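Local atomic coordinates of transcriptional regulator, TetR family (Legionella pneumophila subsp. pneumophila str. Philadelphia 1, PDB entry 3ON4), a protein that probably binds DNA as a dimeric transcriptional regulator of the TetR family, pairing an N-terminal helix-turn-helix domain with an all-helical C-terminal domain. Residues 15-29 and 51-65. Numbering follows the deposited sequence. Where two conformers were deposited one is given.
Sequences ILAVAEALIQKDGYN and FPSKEDLGVAVISWH
His65 donates from ND1 to OE2 of Glu20 over 2.7 Å, a nearly straight bond at 167°. The acceptor lies in the imidazole plane, while the ring stands almost perpendicular to the carboxylate and meets it from above its plane. Glu20 suits this place because its extended chain, with CG anti to the backbone N (chi1 -176°), reaches across to the other helix; OE1 forms a salt bridge with Lys68, so both oxygens are held.

At the other end Lys54, fully extended, runs over one face of the Tyr28 ring. Its CE lies 3.9 Å from the ring centroid in a CH-pi contact, the ammonium adds a cation-pi interaction, and NZ donates to Tyr28 O at 2.7 Å, in the carbonyl plane. A water joins NZ to OD1 of Asn29, whose ND2 is hydrogen-bonded to Ser118 OG, and Phe31 O also accepts from NZ, so several oxygens surround the charge. Gly58 lets the tyrosine come close, its CA 3.9 Å from Tyr28 CE1.

The apolar packing of the two helices is knobs-into-holes. Leu16 enters the hole formed by Leu57, Ala60, Val61 and Trp64: its CD2 lies 3.8 Å from Val61 CG2, and its CB sits over one face of the indole, toward the rim. Val61 returns the fit among Leu16, Ala19, Glu20 and Ile23, where small Ala19 admits both Val61 CG2 and Leu57 CD2. At the margin, Leu57 CD1 lies over the centre of one Phe51 face, and Ile15 CG2 touches that ring at CE2, 3.7 Å away.

The axes of 15-26 and 54-65 cross at -90° with a closest approach of 9.7 Å. This is the TetR-family arrangement in which the first helix, 11-26, packs across helix 54-77, the connector from the predicted helix-turn-helix to the C-terminal domain.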
loop_
_atom_site.group_PDB
_atom_site.type_symbol
_atom_site.label_atom_id
_atom_site.label_comp_id
_atom_site.label_asym_id
_atom_site.label_seq_id
_atom_site.Cartn_x
_atom_site.Cartn_y
_atom_site.Cartn_z
ATOM N N ILE A 15 5.718 -25.065 1.362
ATOM C CA ILE A 15 4.416 -24.450 1.062
ATOM C C ILE A 15 4.411 -23.027 1.594
ATOM O O ILE A 15 4.048 -22.083 0.890
ATOM C CB ILE A 15 3.205 -25.229 1.675
ATOM C CG1 ILE A 15 3.001 -26.557 0.959
ATOM C CG2 ILE A 15 1.933 -24.351 1.582
ATOM C CD1 ILE A 15 2.171 -27.615 1.740
ATOM N N LEU A 16 4.840 -22.869 2.839
ATOM C CA LEU A 16 4.891 -21.551 3.444
ATOM C C LEU A 16 5.790 -20.598 2.632
ATOM O O LEU A 16 5.405 -19.455 2.360
ATOM C CB LEU A 16 5.370 -21.633 4.888
ATOM C CG LEU A 16 4.349 -22.215 5.871
ATOM C CD1 LEU A 16 5.051 -22.627 7.187
ATOM C CD2 LEU A 16 3.211 -21.219 6.107
ATOM N N ALA A 17 6.953 -21.088 2.223
ATOM C CA ALA A 17 7.915 -20.218 1.515
ATOM C C ALA A 17 7.388 -19.738 0.151
ATOM O O ALA A 17 7.545 -18.545 -0.207
ATOM C CB ALA A 17 9.285 -20.910 1.388
ATOM N N VAL A 18 6.747 -20.630 -0.602
ATOM C CA VAL A 18 6.197 -20.224 -1.912
ATOM C C VAL A 18 4.950 -19.367 -1.719
ATOM O O VAL A 18 4.763 -18.391 -2.436
ATOM C CB VAL A 18 5.858 -21.411 -2.845
ATOM C CG1 VAL A 18 5.684 -20.898 -4.310
ATOM C CG2 VAL A 18 6.918 -22.446 -2.784
ATOM N N ALA A 19 4.120 -19.683 -0.716
ATOM C CA ALA A 19 2.917 -18.883 -0.455
ATOM C C ALA A 19 3.304 -17.449 -0.114
ATOM O O ALA A 19 2.720 -16.466 -0.628
ATOM C CB ALA A 19 2.060 -19.517 0.677
ATOM N N GLU A 20 4.314 -17.331 0.740
ATOM C CA GLU A 20 4.858 -16.042 1.115
ATOM C C GLU A 20 5.278 -15.237 -0.131
ATOM O O GLU A 20 4.950 -14.061 -0.259
ATOM C CB GLU A 20 6.046 -16.239 2.053
ATOM C CG GLU A 20 6.645 -14.948 2.598
ATOM C CD GLU A 20 7.943 -15.181 3.392
ATOM O OE1 GLU A 20 8.911 -15.771 2.851
ATOM O OE2 GLU A 20 8.000 -14.740 4.555
ATOM N N ALA A 21 6.002 -15.892 -1.023
ATOM C CA ALA A 21 6.467 -15.300 -2.253
ATOM C C ALA A 21 5.313 -14.869 -3.144
ATOM O O ALA A 21 5.303 -13.729 -3.632
ATOM C CB ALA A 21 7.378 -16.260 -3.012
ATOM N N LEU A 22 4.333 -15.756 -3.331
ATOM C CA LEU A 22 3.171 -15.436 -4.164
ATOM C C LEU A 22 2.375 -14.254 -3.608
ATOM O O LEU A 22 1.944 -13.381 -4.379
ATOM C CB LEU A 22 2.279 -16.675 -4.339
ATOM C CG LEU A 22 2.939 -17.763 -5.200
ATOM C CD1 LEU A 22 2.090 -19.031 -5.192
ATOM C CD2 LEU A 22 3.193 -17.272 -6.629
ATOM N N ILE A 23 2.195 -14.214 -2.289
ATOM C CA ILE A 23 1.433 -13.141 -1.648
ATOM C C ILE A 23 2.184 -11.822 -1.823
ATOM O O ILE A 23 1.581 -10.799 -2.229
ATOM C CB ILE A 23 1.127 -13.432 -0.159
ATOM C CG1 ILE A 23 0.144 -14.616 -0.055
ATOM C CG2 ILE A 23 0.558 -12.161 0.516
ATOM C CD1 ILE A 23 0.043 -15.214 1.390
ATOM N N GLN A 24 3.488 -11.848 -1.583
ATOM C CA GLN A 24 4.322 -10.667 -1.767
ATOM C C GLN A 24 4.377 -10.149 -3.199
ATOM O O GLN A 24 4.647 -8.970 -3.402
ATOM C CB GLN A 24 5.744 -10.893 -1.269
ATOM C CG GLN A 24 5.855 -11.033 0.238
ATOM C CD GLN A 24 7.285 -11.074 0.670
ATOM O OE1 GLN A 24 7.871 -12.144 0.784
ATOM N NE2 GLN A 24 7.881 -9.897 0.866
ATOM N N LYS A 25 4.186 -11.026 -4.188
ATOM C CA LYS A 25 4.252 -10.610 -5.590
ATOM C C LYS A 25 2.877 -10.119 -6.060
ATOM O O LYS A 25 2.751 -9.044 -6.650
ATOM C CB LYS A 25 4.716 -11.765 -6.490
ATOM C CG LYS A 25 6.194 -12.135 -6.310
ATOM C CD LYS A 25 6.571 -13.364 -7.094
ATOM C CE LYS A 25 8.037 -13.694 -6.920
ATOM N NZ LYS A 25 8.468 -14.794 -7.831
ATOM N N ASP A 26 1.850 -10.910 -5.766
ATOM C CA ASP A 26 0.536 -10.758 -6.423
ATOM C C ASP A 26 -0.613 -10.452 -5.501
ATOM O O ASP A 26 -1.639 -9.909 -5.957
ATOM C CB ASP A 26 0.163 -12.043 -7.165
ATOM C CG ASP A 26 1.118 -12.380 -8.289
ATOM O OD1 ASP A 26 1.818 -11.489 -8.831
ATOM O OD2 ASP A 26 1.167 -13.578 -8.641
ATOM N N GLY A 27 -0.480 -10.821 -4.229
ATOM C CA GLY A 27 -1.514 -10.556 -3.232
ATOM C C GLY A 27 -2.324 -11.797 -2.922
ATOM O O GLY A 27 -2.456 -12.673 -3.763
ATOM N N TYR A 28 -2.868 -11.848 -1.707
ATOM C CA TYR A 28 -3.605 -13.005 -1.189
ATOM C C TYR A 28 -4.776 -13.442 -2.050
ATOM O O TYR A 28 -5.027 -14.613 -2.159
ATOM C CB TYR A 28 -4.121 -12.667 0.207
ATOM C CG TYR A 28 -4.858 -13.777 0.934
ATOM C CD1 TYR A 28 -4.166 -14.809 1.569
ATOM C CD2 TYR A 28 -6.238 -13.791 1.003
ATOM C CE1 TYR A 28 -4.837 -15.820 2.246
ATOM C CE2 TYR A 28 -6.912 -14.802 1.676
ATOM C CZ TYR A 28 -6.193 -15.815 2.301
ATOM O OH TYR A 28 -6.876 -16.801 2.969
ATOM N N ASN A 29 -5.513 -12.500 -2.626
ATOM C CA ASN A 29 -6.672 -12.818 -3.468
ATOM C C ASN A 29 -6.305 -13.142 -4.938
ATOM O O ASN A 29 -7.180 -13.287 -5.799
ATOM C CB ASN A 29 -7.687 -11.675 -3.420
ATOM C CG ASN A 29 -8.295 -11.497 -2.035
ATOM O OD1 ASN A 29 -8.647 -12.486 -1.374
ATOM N ND2 ASN A 29 -8.432 -10.243 -1.596
ATOM N N PHE A 51 -3.021 -27.278 5.552
ATOM C CA PHE A 51 -3.788 -26.042 5.649
ATOM C C PHE A 51 -5.170 -26.284 5.070
ATOM O O PHE A 51 -5.382 -26.090 3.874
ATOM C CB PHE A 51 -3.043 -24.921 4.898
ATOM C CG PHE A 51 -1.624 -24.759 5.340
ATOM C CD1 PHE A 51 -1.333 -24.188 6.560
ATOM C CD2 PHE A 51 -0.573 -25.242 4.566
ATOM C CE1 PHE A 51 -0.028 -24.045 6.990
ATOM C CE2 PHE A 51 0.736 -25.102 5.000
ATOM C CZ PHE A 51 1.001 -24.496 6.218
ATOM N N PRO A 52 -6.131 -26.742 5.912
ATOM C CA PRO A 52 -7.439 -27.154 5.390
ATOM C C PRO A 52 -8.143 -26.071 4.581
ATOM O O PRO A 52 -8.838 -26.374 3.606
ATOM C CB PRO A 52 -8.232 -27.522 6.656
ATOM C CG PRO A 52 -7.210 -27.909 7.635
ATOM C CD PRO A 52 -5.962 -27.104 7.324
ATOM N N SER A 53 -7.952 -24.813 4.970
ATOM C CA SER A 53 -8.535 -23.698 4.253
ATOM C C SER A 53 -7.440 -22.738 3.838
ATOM O O SER A 53 -6.377 -22.700 4.441
ATOM C CB SER A 53 -9.563 -22.990 5.134
ATOM O OG SER A 53 -8.919 -22.297 6.181
ATOM N N LYS A 54 -7.706 -21.945 2.818
ATOM C CA LYS A 54 -6.763 -20.879 2.460
ATOM C C LYS A 54 -6.475 -19.994 3.670
ATOM O O LYS A 54 -5.328 -19.583 3.861
ATOM C CB LYS A 54 -7.300 -20.043 1.316
ATOM C CG LYS A 54 -6.303 -19.114 0.656
ATOM C CD LYS A 54 -6.980 -18.405 -0.495
ATOM C CE LYS A 54 -6.060 -17.472 -1.194
ATOM N NZ LYS A 54 -6.686 -16.794 -2.378
ATOM N N GLU A 55 -7.503 -19.716 4.483
ATOM C CA GLU A 55 -7.344 -18.907 5.696
ATOM C C GLU A 55 -6.245 -19.434 6.613
ATOM O O GLU A 55 -5.435 -18.646 7.132
ATOM C CB GLU A 55 -8.668 -18.825 6.471
ATOM C CG GLU A 55 -8.615 -18.143 7.842
ATOM C CD GLU A 55 -9.989 -18.047 8.523
ATOM O OE1 GLU A 55 -11.045 -18.310 7.885
ATOM O OE2 GLU A 55 -10.014 -17.695 9.713
ATOM N N ASP A 56 -6.232 -20.746 6.823
ATOM C CA ASP A 56 -5.210 -21.376 7.657
ATOM C C ASP A 56 -3.797 -21.086 7.164
ATOM O O ASP A 56 -2.889 -20.857 7.967
ATOM C CB ASP A 56 -5.424 -22.884 7.736
ATOM C CG ASP A 56 -6.712 -23.255 8.456
ATOM O OD1 ASP A 56 -6.940 -22.762 9.562
ATOM O OD2 ASP A 56 -7.484 -24.052 7.910
ATOM N N LEU A 57 -3.624 -21.102 5.840
ATOM C CA LEU A 57 -2.323 -20.825 5.245
ATOM C C LEU A 57 -2.003 -19.346 5.430
ATOM O O LEU A 57 -0.880 -19.008 5.829
ATOM C CB LEU A 57 -2.286 -21.218 3.769
ATOM C CG LEU A 57 -1.016 -20.868 2.991
ATOM C CD1 LEU A 57 0.205 -21.522 3.649
ATOM C CD2 LEU A 57 -1.151 -21.315 1.519
ATOM N N GLY A 58 -2.971 -18.466 5.166
ATOM C CA GLY A 58 -2.755 -17.039 5.359
ATOM C C GLY A 58 -2.253 -16.707 6.774
ATOM O O GLY A 58 -1.280 -15.979 6.943
ATOM N N VAL A 59 -2.926 -17.232 7.789
ATOM C CA VAL A 59 -2.553 -17.009 9.189
ATOM C C VAL A 59 -1.124 -17.488 9.455
ATOM O O VAL A 59 -0.310 -16.788 10.076
ATOM C CB VAL A 59 -3.545 -17.723 10.134
ATOM C CG1 VAL A 59 -2.998 -17.841 11.574
ATOM C CG2 VAL A 59 -4.897 -17.013 10.120
ATOM N N ALA A 60 -0.833 -18.689 8.987
ATOM C CA ALA A 60 0.463 -19.308 9.209
ATOM C C ALA A 60 1.608 -18.554 8.478
ATOM O O ALA A 60 2.690 -18.374 9.041
ATOM C CB ALA A 60 0.417 -20.814 8.795
ATOM N N VAL A 61 1.358 -18.081 7.256
ATOM C CA VAL A 61 2.354 -17.320 6.501
ATOM C C VAL A 61 2.690 -16.009 7.236
ATOM O O VAL A 61 3.858 -15.674 7.418
ATOM C CB VAL A 61 1.862 -16.987 5.065
ATOM C CG1 VAL A 61 2.798 -15.956 4.394
ATOM C CG2 VAL A 61 1.774 -18.270 4.234
ATOM N N ILE A 62 1.675 -15.284 7.688
ATOM C CA ILE A 62 1.949 -13.993 8.335
ATOM C C ILE A 62 2.653 -14.239 9.668
ATOM O O ILE A 62 3.595 -13.538 10.002
ATOM C CB ILE A 62 0.718 -13.125 8.575
ATOM C CG1 ILE A 62 -0.022 -12.842 7.286
ATOM C CG2 ILE A 62 1.155 -11.767 9.205
ATOM C CD1 ILE A 62 -1.497 -12.398 7.497
ATOM N N SER A 63 2.208 -15.248 10.414
ATOM C CA SER A 63 2.818 -15.563 11.693
ATOM C C SER A 63 4.321 -15.915 11.554
ATOM O O SER A 63 5.163 -15.402 12.307
ATOM C CB SER A 63 2.034 -16.685 12.394
ATOM O OG SER A 63 2.583 -16.982 13.663
ATOM N N TRP A 64 4.638 -16.782 10.582
ATOM C CA TRP A 64 6.010 -17.141 10.263
ATOM C C TRP A 64 6.858 -15.923 9.861
ATOM O O TRP A 64 7.983 -15.711 10.371
ATOM C CB TRP A 64 5.974 -18.116 9.105
ATOM C CG TRP A 64 7.274 -18.624 8.643
ATOM C CD1 TRP A 64 8.278 -19.148 9.407
ATOM C CD2 TRP A 64 7.705 -18.721 7.283
ATOM N NE1 TRP A 64 9.328 -19.539 8.603
ATOM C CE2 TRP A 64 8.992 -19.299 7.292
ATOM C CE3 TRP A 64 7.128 -18.361 6.048
ATOM C CZ2 TRP A 64 9.719 -19.528 6.112
ATOM C CZ3 TRP A 64 7.849 -18.586 4.889
ATOM C CH2 TRP A 64 9.126 -19.167 4.926
ATOM N N HIS A 65 6.304 -15.109 8.963
ATOM C CA HIS A 65 7.007 -13.934 8.469
ATOM C C HIS A 65 7.296 -12.962 9.603
ATOM O O HIS A 65 8.387 -12.397 9.659
ATOM C CB HIS A 65 6.166 -13.221 7.405
ATOM C CG HIS A 65 6.865 -12.083 6.717
ATOM N ND1 HIS A 65 7.703 -12.267 5.643
ATOM C CD2 HIS A 65 6.772 -10.741 6.891
ATOM C CE1 HIS A 65 8.134 -11.092 5.212
ATOM N NE2 HIS A 65 7.575 -10.148 5.946
HETATM O O HOH W 1 -8.856 -15.293 -1.955
#